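Long-range contacts in conserved domain protein (Porphyromonas gingivalis, PDB 3PNN), which probably acts as a cytoplasmic glycosyltransferase with a Rossmann-like alpha/beta/alpha fold, forming glycosidic linkages, although its substrates are not established: residues Ser39-Ile44 / Glu297-Leu302; Ile35-Val40 / Thr69-Arg74; Asp26-Gly31 / Gly284-Leu289. All coordinates share one frame; numbering follows the deposited sequence.

Interaction 1 (Ser39-Ile44 / Glu297-Leu302); sequences SVYDAI and EYPTKL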
ATOM      1  N   SER A  39      -8.932  -8.403   1.101  1.00 22.10           N
ATOM      2  CA  SER A  39      -7.468  -8.489   1.282  1.00 21.91           C
ATOM      3  C   SER A  39      -7.098  -9.442   2.404  1.00 24.07           C
ATOM      4  O   SER A  39      -6.199 -10.269   2.250  1.00 23.64           O
ATOM      5  CB  SER A  39      -6.867  -7.115   1.577  1.00 26.98           C
ATOM      6  OG  SER A  39      -6.921  -6.303   0.417  1.00 27.60           O
ATOM      7  N   VAL A  40      -7.782  -9.313   3.539  1.00 23.00           N
ATOM      8  CA  VAL A  40      -7.486 -10.162   4.684  1.00 24.37           C
ATOM      9  C   VAL A  40      -7.808 -11.617   4.369  1.00 28.59           C
ATOM     10  O   VAL A  40      -7.021 -12.509   4.674  1.00 25.30           O
ATOM     11  CB  VAL A  40      -8.214  -9.687   5.969  1.00 27.49           C
ATOM     12  CG1 VAL A  40      -8.006 -10.695   7.111  1.00 26.87           C
ATOM     13  CG2 VAL A  40      -7.718  -8.288   6.355  1.00 24.61           C
ATOM     14  N   TYR A  41      -8.960 -11.854   3.750  1.00 23.19           N
ATOM     15  CA  TYR A  41      -9.324 -13.208   3.337  1.00 26.49           C
ATOM     16  C   TYR A  41      -8.230 -13.826   2.451  1.00 24.90           C
ATOM     17  O   TYR A  41      -7.809 -14.974   2.659  1.00 24.85           O
ATOM     18  CB  TYR A  41     -10.673 -13.178   2.600  1.00 23.58           C
ATOM     19  CG  TYR A  41     -11.276 -14.541   2.336  1.00 25.02           C
ATOM     20  CD1 TYR A  41     -12.099 -15.158   3.285  1.00 27.88           C
ATOM     21  CD2 TYR A  41     -11.033 -15.205   1.147  1.00 27.93           C
ATOM     22  CE1 TYR A  41     -12.657 -16.398   3.047  1.00 35.26           C
ATOM     23  CE2 TYR A  41     -11.582 -16.456   0.903  1.00 35.61           C
ATOM     24  CZ  TYR A  41     -12.390 -17.045   1.858  1.00 37.78           C
ATOM     25  OH  TYR A  41     -12.939 -18.282   1.613  1.00 44.53           O
ATOM     26  N   ASP A  42      -7.781 -13.081   1.447  1.00 22.50           N
ATOM     27  CA  ASP A  42      -6.767 -13.628   0.539  1.00 23.04           C
ATOM     28  C   ASP A  42      -5.409 -13.762   1.228  1.00 28.05           C
ATOM     29  O   ASP A  42      -4.660 -14.695   0.945  1.00 25.38           O
ATOM     30  CB  ASP A  42      -6.655 -12.791  -0.743  1.00 23.77           C
ATOM     31  CG  ASP A  42      -7.785 -13.092  -1.731  1.00 29.01           C
ATOM     32  OD1 ASP A  42      -8.330 -14.216  -1.686  1.00 28.01           O
ATOM     33  OD2 ASP A  42      -8.109 -12.215  -2.555  1.00 26.94           O
ATOM     34  N   ALA A  43      -5.091 -12.851   2.147  1.00 23.82           N
ATOM     35  CA  ALA A  43      -3.797 -12.948   2.828  1.00 24.85           C
ATOM     36  C   ALA A  43      -3.773 -14.222   3.659  1.00 25.68           C
ATOM     37  O   ALA A  43      -2.773 -14.948   3.691  1.00 26.14           O
ATOM     38  CB  ALA A  43      -3.537 -11.701   3.709  1.00 24.52           C
ATOM     39  N   ILE A  44      -4.892 -14.510   4.327  1.00 25.38           N
ATOM     40  CA  ILE A  44      -4.984 -15.738   5.102  1.00 29.61           C
ATOM     41  C   ILE A  44      -4.808 -16.940   4.184  1.00 30.83           C
ATOM     42  O   ILE A  44      -4.014 -17.836   4.477  1.00 29.25           O
ATOM     43  CB  ILE A  44      -6.320 -15.842   5.873  1.00 31.17           C
ATOM     44  CG1 ILE A  44      -6.358 -14.792   6.997  1.00 29.53           C
ATOM     45  CG2 ILE A  44      -6.517 -17.260   6.418  1.00 32.79           C
ATOM     46  CD1 ILE A  44      -7.720 -14.675   7.702  1.00 29.30           C
ATOM     47  N   GLU A 297     -14.746 -17.693  -6.575  1.00 27.99           N
ATOM     48  CA  GLU A 297     -13.444 -17.238  -6.079  0.57 30.58           C
ATOM     49  C   GLU A 297     -13.534 -16.860  -4.599  1.00 31.16           C
ATOM     50  O   GLU A 297     -12.554 -16.979  -3.866  1.00 27.78           O
ATOM     51  CB  GLU A 297     -12.919 -16.055  -6.910  0.57 31.18           C
ATOM     52  CG  GLU A 297     -11.576 -15.443  -6.441  0.57 29.21           C
ATOM     53  CD  GLU A 297     -10.345 -16.161  -6.988  0.57 35.39           C
ATOM     54  OE1 GLU A 297     -10.455 -17.347  -7.368  0.57 34.22           O
ATOM     55  OE2 GLU A 297      -9.263 -15.535  -7.043  0.57 23.90           O
ATOM     56  N   TYR A 298     -14.717 -16.426  -4.167  1.00 29.35           N
ATOM     57  CA  TYR A 298     -14.973 -16.052  -2.776  1.00 28.90           C
ATOM     58  C   TYR A 298     -16.333 -16.573  -2.369  1.00 28.64           C
ATOM     59  O   TYR A 298     -17.227 -16.674  -3.208  1.00 30.70           O
ATOM     60  CB  TYR A 298     -14.993 -14.516  -2.596  1.00 26.89           C
ATOM     61  CG  TYR A 298     -13.692 -13.859  -2.972  1.00 26.56           C
ATOM     62  CD1 TYR A 298     -12.635 -13.810  -2.074  1.00 28.33           C
ATOM     63  CD2 TYR A 298     -13.515 -13.307  -4.231  1.00 25.42           C
ATOM     64  CE1 TYR A 298     -11.423 -13.234  -2.423  1.00 26.66           C
ATOM     65  CE2 TYR A 298     -12.309 -12.731  -4.594  1.00 27.23           C
ATOM     66  CZ  TYR A 298     -11.273 -12.693  -3.687  1.00 29.21           C
ATOM     67  OH  TYR A 298     -10.082 -12.129  -4.051  1.00 26.89           O
ATOM     68  N   PRO A 299     -16.512 -16.866  -1.072  1.00 29.02           N
ATOM     69  CA  PRO A 299     -17.863 -17.134  -0.571  1.00 33.91           C
ATOM     70  C   PRO A 299     -18.675 -15.845  -0.532  1.00 33.61           C
ATOM     71  O   PRO A 299     -18.097 -14.754  -0.518  1.00 33.26           O
ATOM     72  CB  PRO A 299     -17.607 -17.630   0.852  1.00 34.66           C
ATOM     73  CG  PRO A 299     -16.363 -16.925   1.254  1.00 35.98           C
ATOM     74  CD  PRO A 299     -15.509 -16.929   0.005  1.00 35.29           C
ATOM     75  N   THR A 300     -20.001 -15.952  -0.514  1.00 35.61           N
ATOM     76  CA  THR A 300     -20.821 -14.737  -0.469  1.00 38.69           C
ATOM     77  C   THR A 300     -20.510 -13.863   0.745  1.00 40.27           C
ATOM     78  O   THR A 300     -20.432 -12.642   0.636  1.00 39.38           O
ATOM     79  CB  THR A 300     -22.322 -15.043  -0.502  1.00 40.36           C
ATOM     80  OG1 THR A 300     -22.639 -15.684  -1.735  1.00 43.77           O
ATOM     81  CG2 THR A 300     -23.127 -13.738  -0.394  1.00 44.74           C
ATOM     82  N   LYS A 301     -20.323 -14.487   1.901  1.00 33.27           N
ATOM     83  CA  LYS A 301     -19.950 -13.750   3.103  1.00 33.78           C
ATOM     84  C   LYS A 301     -18.573 -14.203   3.561  1.00 32.77           C
ATOM     85  O   LYS A 301     -18.348 -15.386   3.795  1.00 35.55           O
ATOM     86  CB  LYS A 301     -20.962 -13.975   4.232  1.00 43.01           C
ATOM     87  CG  LYS A 301     -22.320 -13.366   3.968  1.00 52.42           C
ATOM     88  CD  LYS A 301     -23.255 -13.544   5.154  1.00 63.07           C
ATOM     89  CE  LYS A 301     -24.651 -13.042   4.812  1.00 71.64           C
ATOM     90  NZ  LYS A 301     -25.125 -13.610   3.513  1.00 71.90           N
ATOM     91  N   LEU A 302     -17.661 -13.255   3.699  1.00 28.08           N
ATOM     92  CA  LEU A 302     -16.282 -13.553   4.081  0.56 34.73           C
ATOM     93  C   LEU A 302     -16.127 -13.676   5.595  1.00 40.51           C
ATOM     94  O   LEU A 302     -15.587 -14.657   6.094  1.00 45.36           O
ATOM     95  CB  LEU A 302     -15.340 -12.457   3.579  0.56 33.72           C
ATOM     96  CG  LEU A 302     -15.288 -12.104   2.092  0.56 28.85           C
ATOM     97  CD1 LEU A 302     -14.267 -10.997   1.865  0.56 28.19           C
ATOM     98  CD2 LEU A 302     -14.946 -13.323   1.249  0.56 27.14           C
TER

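Interaction 2 (Ile35-Val40 / Thr69-Arg74); sequences IMDYSV and TKYEGR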
ATOM      1  N   ILE A  35     -13.616  -3.888   0.974  1.00 25.05           N
ATOM      2  CA  ILE A  35     -12.418  -4.221   0.204  1.00 26.41           C
ATOM      3  C   ILE A  35     -11.324  -4.774   1.114  1.00 27.89           C
ATOM      4  O   ILE A  35     -10.662  -5.758   0.774  1.00 25.96           O
ATOM      5  CB  ILE A  35     -11.906  -3.013  -0.582  1.00 26.70           C
ATOM      6  CG1 ILE A  35     -12.832  -2.768  -1.777  1.00 31.79           C
ATOM      7  CG2 ILE A  35     -10.470  -3.262  -1.068  1.00 25.10           C
ATOM      8  CD1 ILE A  35     -12.540  -1.508  -2.520  1.00 40.44           C
HETATM    9  N   MSE A  36     -11.147  -4.151   2.279  1.00 22.90           N
HETATM   10  CA  MSE A  36     -10.166  -4.633   3.246  1.00 23.21           C
HETATM   11  C   MSE A  36     -10.400  -6.102   3.597  1.00 25.08           C
HETATM   12  O   MSE A  36      -9.449  -6.882   3.728  1.00 26.04           O
HETATM   13  CB  MSE A  36     -10.177  -3.777   4.521  1.00 23.75           C
HETATM   14  CG  MSE A  36      -9.284  -4.354   5.613  1.00 26.45           C
HETATM   15 SE   MSE A  36      -9.598  -3.465   7.313  0.60 28.87          SE
HETATM   16  CE  MSE A  36      -9.044  -1.703   6.740  1.00 27.85           C
ATOM     17  N   ASP A  37     -11.667  -6.472   3.752  1.00 23.46           N
ATOM     18  CA  ASP A  37     -12.042  -7.859   4.033  1.00 22.95           C
ATOM     19  C   ASP A  37     -11.539  -8.831   2.966  1.00 22.49           C
ATOM     20  O   ASP A  37     -11.058  -9.918   3.297  1.00 26.74           O
ATOM     21  CB  ASP A  37     -13.567  -8.013   4.144  1.00 24.19           C
ATOM     22  CG  ASP A  37     -14.148  -7.370   5.410  1.00 29.56           C
ATOM     23  OD1 ASP A  37     -13.399  -7.145   6.391  1.00 26.87           O
ATOM     24  OD2 ASP A  37     -15.364  -7.090   5.403  1.00 31.23           O
ATOM     25  N   TYR A  38     -11.691  -8.473   1.691  1.00 23.22           N
ATOM     26  CA  TYR A  38     -11.145  -9.326   0.613  1.00 23.78           C
ATOM     27  C   TYR A  38      -9.627  -9.481   0.749  1.00 22.54           C
ATOM     28  O   TYR A  38      -9.102 -10.580   0.573  1.00 22.56           O
ATOM     29  CB  TYR A  38     -11.538  -8.795  -0.776  1.00 24.04           C
ATOM     30  CG  TYR A  38     -13.009  -9.021  -1.012  1.00 25.97           C
ATOM     31  CD1 TYR A  38     -13.465 -10.213  -1.585  1.00 23.56           C
ATOM     32  CD2 TYR A  38     -13.952  -8.081  -0.596  1.00 25.54           C
ATOM     33  CE1 TYR A  38     -14.823 -10.450  -1.761  1.00 24.90           C
ATOM     34  CE2 TYR A  38     -15.324  -8.311  -0.777  1.00 25.19           C
ATOM     35  CZ  TYR A  38     -15.746  -9.492  -1.350  1.00 26.32           C
ATOM     36  OH  TYR A  38     -17.101  -9.736  -1.517  1.00 29.62           O
ATOM     37  N   SER A  39      -8.932  -8.403   1.101  1.00 22.10           N
ATOM     38  CA  SER A  39      -7.468  -8.489   1.282  1.00 21.91           C
ATOM     39  C   SER A  39      -7.098  -9.442   2.404  1.00 24.07           C
ATOM     40  O   SER A  39      -6.199 -10.269   2.250  1.00 23.64           O
ATOM     41  CB  SER A  39      -6.867  -7.115   1.577  1.00 26.98           C
ATOM     42  OG  SER A  39      -6.921  -6.303   0.417  1.00 27.60           O
ATOM     43  N   VAL A  40      -7.782  -9.313   3.539  1.00 23.00           N
ATOM     44  CA  VAL A  40      -7.486 -10.162   4.684  1.00 24.37           C
ATOM     45  C   VAL A  40      -7.808 -11.617   4.369  1.00 28.59           C
ATOM     46  O   VAL A  40      -7.021 -12.509   4.674  1.00 25.30           O
ATOM     47  CB  VAL A  40      -8.214  -9.687   5.969  1.00 27.49           C
ATOM     48  CG1 VAL A  40      -8.006 -10.695   7.111  1.00 26.87           C
ATOM     49  CG2 VAL A  40      -7.718  -8.288   6.355  1.00 24.61           C
ATOM     50  N   THR A  69     -13.052  -6.819  15.318  1.00 29.77           N
ATOM     51  CA  THR A  69     -13.967  -7.882  15.714  1.00 32.32           C
ATOM     52  C   THR A  69     -14.214  -8.844  14.552  1.00 31.01           C
ATOM     53  O   THR A  69     -14.582 -10.002  14.758  1.00 33.17           O
ATOM     54  CB  THR A  69     -15.323  -7.323  16.155  1.00 34.95           C
ATOM     55  OG1 THR A  69     -15.798  -6.407  15.155  1.00 36.79           O
ATOM     56  CG2 THR A  69     -15.199  -6.604  17.490  1.00 36.00           C
ATOM     57  N   LYS A  70     -14.020  -8.367  13.327  1.00 26.70           N
ATOM     58  CA  LYS A  70     -14.224  -9.232  12.161  1.00 29.08           C
ATOM     59  C   LYS A  70     -13.123 -10.288  12.035  1.00 35.44           C
ATOM     60  O   LYS A  70     -13.367 -11.393  11.538  1.00 29.92           O
ATOM     61  CB  LYS A  70     -14.311  -8.404  10.870  1.00 33.20           C
ATOM     62  CG  LYS A  70     -15.604  -7.588  10.731  1.00 35.30           C
ATOM     63  CD  LYS A  70     -15.753  -6.935   9.342  1.00 33.74           C
ATOM     64  CE  LYS A  70     -14.772  -5.783   9.146  1.00 38.32           C
ATOM     65  NZ  LYS A  70     -14.928  -5.108   7.808  1.00 34.56           N
ATOM     66  N   TYR A  71     -11.916  -9.945  12.484  1.00 27.19           N
ATOM     67  CA  TYR A  71     -10.742 -10.797  12.245  1.00 26.72           C
ATOM     68  C   TYR A  71     -10.240 -11.541  13.479  1.00 33.15           C
ATOM     69  O   TYR A  71      -9.531 -12.531  13.351  1.00 33.93           O
ATOM     70  CB  TYR A  71      -9.586  -9.984  11.642  1.00 27.47           C
ATOM     71  CG  TYR A  71      -9.994  -9.061  10.517  1.00 27.34           C
ATOM     72  CD1 TYR A  71     -10.860  -9.494   9.520  1.00 27.87           C
ATOM     73  CD2 TYR A  71      -9.499  -7.759  10.440  1.00 26.95           C
ATOM     74  CE1 TYR A  71     -11.241  -8.653   8.483  1.00 29.43           C
ATOM     75  CE2 TYR A  71      -9.870  -6.908   9.405  1.00 30.64           C
ATOM     76  CZ  TYR A  71     -10.736  -7.363   8.428  1.00 29.38           C
ATOM     77  OH  TYR A  71     -11.131  -6.522   7.412  1.00 29.72           O
ATOM     78  N   GLU A  72     -10.595 -11.068  14.670  1.00 34.14           N
ATOM     79  CA  GLU A  72     -10.052 -11.674  15.885  1.00 38.17           C
ATOM     80  C   GLU A  72     -10.373 -13.165  15.928  1.00 39.02           C
ATOM     81  O   GLU A  72     -11.491 -13.595  15.617  1.00 38.42           O
ATOM     82  CB  GLU A  72     -10.582 -10.985  17.144  1.00 46.73           C
ATOM     83  CG  GLU A  72      -9.912 -11.466  18.433  1.00 52.24           C
ATOM     84  CD  GLU A  72     -10.551 -10.890  19.685  1.00 56.51           C
ATOM     85  OE1 GLU A  72     -10.019  -9.886  20.209  1.00 59.35           O
ATOM     86  OE2 GLU A  72     -11.581 -11.445  20.141  1.00 47.98           O
ATOM     87  N   GLY A  73      -9.392 -13.967  16.314  1.00 39.43           N
ATOM     88  CA  GLY A  73      -9.612 -15.399  16.345  1.00 45.09           C
ATOM     89  C   GLY A  73      -9.443 -16.078  14.995  1.00 49.45           C
ATOM     90  O   GLY A  73      -9.236 -17.287  14.955  1.00 50.46           O
ATOM     91  N   ARG A  74      -9.526 -15.324  13.895  1.00 35.16           N
ATOM     92  CA  ARG A  74      -9.277 -15.900  12.568  1.00 34.45           C
ATOM     93  C   ARG A  74      -7.781 -15.836  12.253  1.00 37.52           C
ATOM     94  O   ARG A  74      -7.232 -16.691  11.558  1.00 35.94           O
ATOM     95  CB  ARG A  74     -10.027 -15.125  11.480  1.00 36.75           C
ATOM     96  CG  ARG A  74     -11.540 -15.020  11.670  1.00 48.80           C
ATOM     97  CD  ARG A  74     -12.256 -16.252  11.151  1.00 64.99           C
ATOM     98  NE  ARG A  74     -13.697 -16.027  11.041  1.00 82.28           N
ATOM     99  CZ  ARG A  74     -14.349 -15.875   9.891  1.00 90.05           C
ATOM    100  NH1 ARG A  74     -15.662 -15.672   9.895  1.00 92.47           N
ATOM    101  NH2 ARG A  74     -13.690 -15.932   8.737  1.00 87.84           N
TER

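Interaction 3 (Asp26-Gly31 / Gly284-Leu289); sequences DGIGPG and GVVAKL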
ATOM      1  N   ASP A  26     -17.786   0.663   3.720  1.00 27.98           N
ATOM      2  CA  ASP A  26     -18.524   0.374   2.501  1.00 32.70           C
ATOM      3  C   ASP A  26     -18.634  -1.140   2.310  1.00 33.04           C
ATOM      4  O   ASP A  26     -17.673  -1.790   1.907  1.00 31.30           O
ATOM      5  CB  ASP A  26     -17.832   1.047   1.310  1.00 30.76           C
ATOM      6  CG  ASP A  26     -18.601   0.887   0.007  1.00 32.93           C
ATOM      7  OD1 ASP A  26     -19.681   0.240   0.003  1.00 31.93           O
ATOM      8  OD2 ASP A  26     -18.111   1.421  -1.020  1.00 33.17           O
ATOM      9  N   GLY A  27     -19.804  -1.694   2.627  1.00 29.90           N
ATOM     10  CA  GLY A  27     -20.077  -3.111   2.431  1.00 34.87           C
ATOM     11  C   GLY A  27     -20.289  -3.391   0.955  1.00 31.84           C
ATOM     12  O   GLY A  27     -21.415  -3.600   0.501  1.00 35.30           O
ATOM     13  N   ILE A  28     -19.191  -3.390   0.205  1.00 26.36           N
ATOM     14  CA  ILE A  28     -19.250  -3.322  -1.250  1.00 27.85           C
ATOM     15  C   ILE A  28     -19.402  -4.683  -1.945  1.00 30.52           C
ATOM     16  O   ILE A  28     -19.932  -4.754  -3.057  1.00 28.27           O
ATOM     17  CB  ILE A  28     -18.021  -2.568  -1.801  1.00 27.83           C
ATOM     18  CG1 ILE A  28     -18.212  -2.218  -3.273  1.00 27.59           C
ATOM     19  CG2 ILE A  28     -16.717  -3.379  -1.553  1.00 25.03           C
ATOM     20  CD1 ILE A  28     -17.251  -1.110  -3.766  1.00 28.65           C
ATOM     21  N   GLY A  29     -18.953  -5.758  -1.298  1.00 28.27           N
ATOM     22  CA  GLY A  29     -19.127  -7.093  -1.852  1.00 26.49           C
ATOM     23  C   GLY A  29     -20.565  -7.569  -1.701  1.00 27.81           C
ATOM     24  O   GLY A  29     -21.355  -6.956  -0.980  1.00 30.70           O
ATOM     25  N   PRO A  30     -20.918  -8.675  -2.377  1.00 29.10           N
ATOM     26  CA  PRO A  30     -22.313  -9.141  -2.378  1.00 32.74           C
ATOM     27  C   PRO A  30     -22.839  -9.551  -0.992  1.00 38.84           C
ATOM     28  O   PRO A  30     -24.053  -9.526  -0.767  1.00 35.76           O
ATOM     29  CB  PRO A  30     -22.298 -10.337  -3.343  1.00 36.42           C
ATOM     30  CG  PRO A  30     -20.851 -10.724  -3.487  1.00 35.62           C
ATOM     31  CD  PRO A  30     -20.057  -9.456  -3.288  1.00 24.85           C
ATOM     32  N   GLY A  31     -21.944  -9.907  -0.075  1.00 27.92           N
ATOM     33  CA  GLY A  31     -22.339 -10.260   1.277  1.00 31.38           C
ATOM     34  C   GLY A  31     -22.148  -9.120   2.264  1.00 35.99           C
ATOM     35  O   GLY A  31     -22.315  -9.288   3.473  1.00 36.73           O
ATOM     36  N   GLY A 284     -18.763  -0.352 -10.969  1.00 34.41           N
ATOM     37  CA  GLY A 284     -17.956  -1.323 -11.688  1.00 35.65           C
ATOM     38  C   GLY A 284     -17.255  -2.255 -10.722  1.00 38.73           C
ATOM     39  O   GLY A 284     -17.087  -3.444 -10.992  1.00 31.88           O
ATOM     40  N   VAL A 285     -16.847  -1.714  -9.582  1.00 30.41           N
ATOM     41  CA  VAL A 285     -16.203  -2.517  -8.554  1.00 29.66           C
ATOM     42  C   VAL A 285     -17.227  -3.454  -7.909  1.00 30.09           C
ATOM     43  O   VAL A 285     -16.948  -4.633  -7.706  1.00 29.67           O
ATOM     44  CB  VAL A 285     -15.511  -1.630  -7.491  1.00 28.11           C
ATOM     45  CG1 VAL A 285     -14.927  -2.504  -6.370  1.00 27.85           C
ATOM     46  CG2 VAL A 285     -14.411  -0.782  -8.152  1.00 26.84           C
ATOM     47  N   VAL A 286     -18.404  -2.928  -7.573  1.00 29.28           N
ATOM     48  CA  VAL A 286     -19.504  -3.774  -7.099  1.00 27.41           C
ATOM     49  C   VAL A 286     -19.731  -4.951  -8.069  1.00 31.51           C
ATOM     50  O   VAL A 286     -19.861  -6.110  -7.660  1.00 28.80           O
ATOM     51  CB  VAL A 286     -20.816  -2.971  -6.959  1.00 28.14           C
ATOM     52  CG1 VAL A 286     -21.996  -3.900  -6.675  1.00 29.71           C
ATOM     53  CG2 VAL A 286     -20.694  -1.900  -5.842  1.00 29.65           C
ATOM     54  N   ALA A 287     -19.772  -4.653  -9.359  1.00 32.45           N
ATOM     55  CA  ALA A 287     -20.035  -5.695 -10.350  1.00 35.19           C
ATOM     56  C   ALA A 287     -18.910  -6.735 -10.403  1.00 32.53           C
ATOM     57  O   ALA A 287     -19.166  -7.934 -10.540  1.00 31.97           O
ATOM     58  CB  ALA A 287     -20.285  -5.082 -11.732  1.00 32.54           C
ATOM     59  N   LYS A 288     -17.663  -6.298 -10.288  1.00 30.34           N
ATOM     60  CA  LYS A 288     -16.544  -7.229 -10.363  0.54 32.36           C
ATOM     61  C   LYS A 288     -16.531  -8.178  -9.171  1.00 36.28           C
ATOM     62  O   LYS A 288     -16.275  -9.374  -9.317  1.00 31.36           O
ATOM     63  CB  LYS A 288     -15.208  -6.490 -10.450  0.54 30.83           C
ATOM     64  CG  LYS A 288     -14.018  -7.426 -10.555  0.54 31.66           C
ATOM     65  CD  LYS A 288     -14.107  -8.300 -11.803  0.54 34.18           C
ATOM     66  CE  LYS A 288     -12.900  -9.210 -11.928  0.54 35.87           C
ATOM     67  NZ  LYS A 288     -12.995 -10.056 -13.148  0.54 40.40           N
ATOM     68  N   LEU A 289     -16.806  -7.649  -7.980  1.00 29.48           N
ATOM     69  CA  LEU A 289     -16.856  -8.511  -6.803  1.00 26.85           C
ATOM     70  C   LEU A 289     -18.002  -9.532  -6.919  1.00 32.21           C
ATOM     71  O   LEU A 289     -17.885 -10.682  -6.486  1.00 30.72           O
ATOM     72  CB  LEU A 289     -17.019  -7.670  -5.529  1.00 25.39           C
ATOM     73  CG  LEU A 289     -15.799  -6.802  -5.178  1.00 27.10           C
ATOM     74  CD1 LEU A 289     -16.153  -5.830  -4.038  1.00 28.13           C
ATOM     75  CD2 LEU A 289     -14.589  -7.644  -4.801  1.00 27.04           C
TER
HETATM   76  O   HOH W   1     -20.763  -6.747  -4.966  1.00 27.25           O

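Interaction 1 (Ser39-Ile44 / Glu297-Leu302)
Tyr-41 of helix 35-46 points at the C-terminal tail and is met there by Tyr-298, Pro-299 and Leu-302. With CG anti to the backbone N (chi1 -170°), its ring is carried out from the helix toward the tail, whose 297-302 segment has no regular secondary structure. Leu-302, in one of its two modelled conformers, lays methyl CD2 over one ring face, a CH-pi contact with CD2 4.1 Å from the centroid of the Tyr-41 ring and 16° off its normal. Further out, Pro-299 CD packs against the phenol end, 3.6 Å from Tyr-41 CZ. The CG and CD methylenes of the proline ring give that end of Tyr-41 an apolar surface to lie against.

Tyr-298 runs past Tyr-41 in the opposite direction. Tyr-41 CD2 lies in the plane of the Tyr-298 ring, at its edge, 3.9 Å from Tyr-298 CD1. Tyr-298 also carries its hydroxyl onward to Asp-42, where Tyr-298 OH donates to Asp-42 OD2 at 2.5 Å, a very short separation. OD2 also lies in the plane of the Tyr-298 ring, while the carboxylate is turned 41° from it. The other oxygen, OD1, forms a salt bridge with Arg-45, which also bonds to the backbone O of Glu-297.

Tyrosine therefore serves twice in this contact, as an apolar surface and, in Tyr-298, as a buried donor. With a phenol on one oxygen and an arginine on the other, the carboxylate of Asp-42 is probably kept ionised, and its negative charge is probably largely offset by Arg-45.

Interaction 2 (Ile35-Val40 / Thr69-Arg74)
The backbones of helix 35-46 and the end of helix 60-71 stay well apart, with CA atoms 8.5 Å apart at Asp-37 and Lys-70 and 8.3 Å at Val-40 and Tyr-71, so side chains make the contact, Tyr-71 burying the most surface. Its OH donates to Asp-37 OD1 at 2.6 Å, arriving nearly in line with the C-O bond, with ring and carboxylate almost perpendicular (86°). The same oxygen takes a second bond from Lys-70 NZ at 2.9 Å, on the syn side and 20° out of the carboxylate plane. This is a salt bridge, and a weak bond from NZ reaches OD2. A bend at chi3 (-71°) turns the lysine's ammonium towards the acid, while OD2 is also bound by the backbone N of Thr-34.

In this Rossmann-like fold both helices pack near strand 50-55, whose Leu-51 and Phe-53 touch the Tyr-71 ring. Val-40 makes a CH-pi contact with that ring, its CG2 lying over one face near the rim, 4.1 Å from the centroid. Met-36, deposited as selenomethionine, approaches the ring edge in a Met-aromatic contact, with its SE 5.3 Å from the centroid of the Tyr-71 ring.

Interaction 3 (Asp26-Gly31 / Gly284-Leu289)
Ile-28 is the first residue of 26-31 to touch the 284-289 segment, where Val-285, Val-286 and Leu-289 receive it. Before it, Asp-26 forms a salt bridge with Arg-282, and an inverse gamma turn centred on Gly-27 is closed by a weak bond from Ile-28 N to Asp-26 O. Ile-28 is extended, CG1 anti to the backbone N (chi1 -167°), which carries CD1 out to Val-285 CG1 at 3.8 Å. CG1 is 3.6 Å from Val-286 CG2, and CG2 meets Leu-289 CD1 at 3.5 Å. A branched aliphatic residue suits this place, since its CG1 methylene and its two methyls face different parts of the helix surface. The backbone joins in through water 1, which donates to Ile-28 O and to Val-286 O, at 2.9 Å each.

Gly-29, with no side chain, lets its CA come 3.9 Å from Leu-289 CD1 just before the proline ring. Pro-30, itself exposed, offers an apolar edge at the rim of the contact, its CD 4.2 Å from Leu-289 CB.

The loop runs from strand 7-11 to helix 35-46 and lies between that helix and helix 282-294: Ile-28 also touches Ile-35, Pro-30 and Leu-289 both touch Tyr-38, and Phe-126 and Phe-274 pack on Leu-289 from neighbouring loops.

How the interactions relate
From the N terminus, the chain passes through loop 26-31 and then helix 35-46, from which interactions 1 and 2 both start, sharing Ser-39 and Val-40. Interaction 2 closes the shortest loop, returning at 69-74 after strand 50-55, and is nested within the long loop that interaction 3 closes at 284-289. Interaction 1 closes a loop of similar length at the C-terminal tail, so it crosses interaction 3. Tyr-38 is a shared neighbour, touching Leu-302 of interaction 1 and Gly-29 of interaction 3. Together the three contacts gather helices 60-71 and 282-294, the early loop and the tail around helix 35-46.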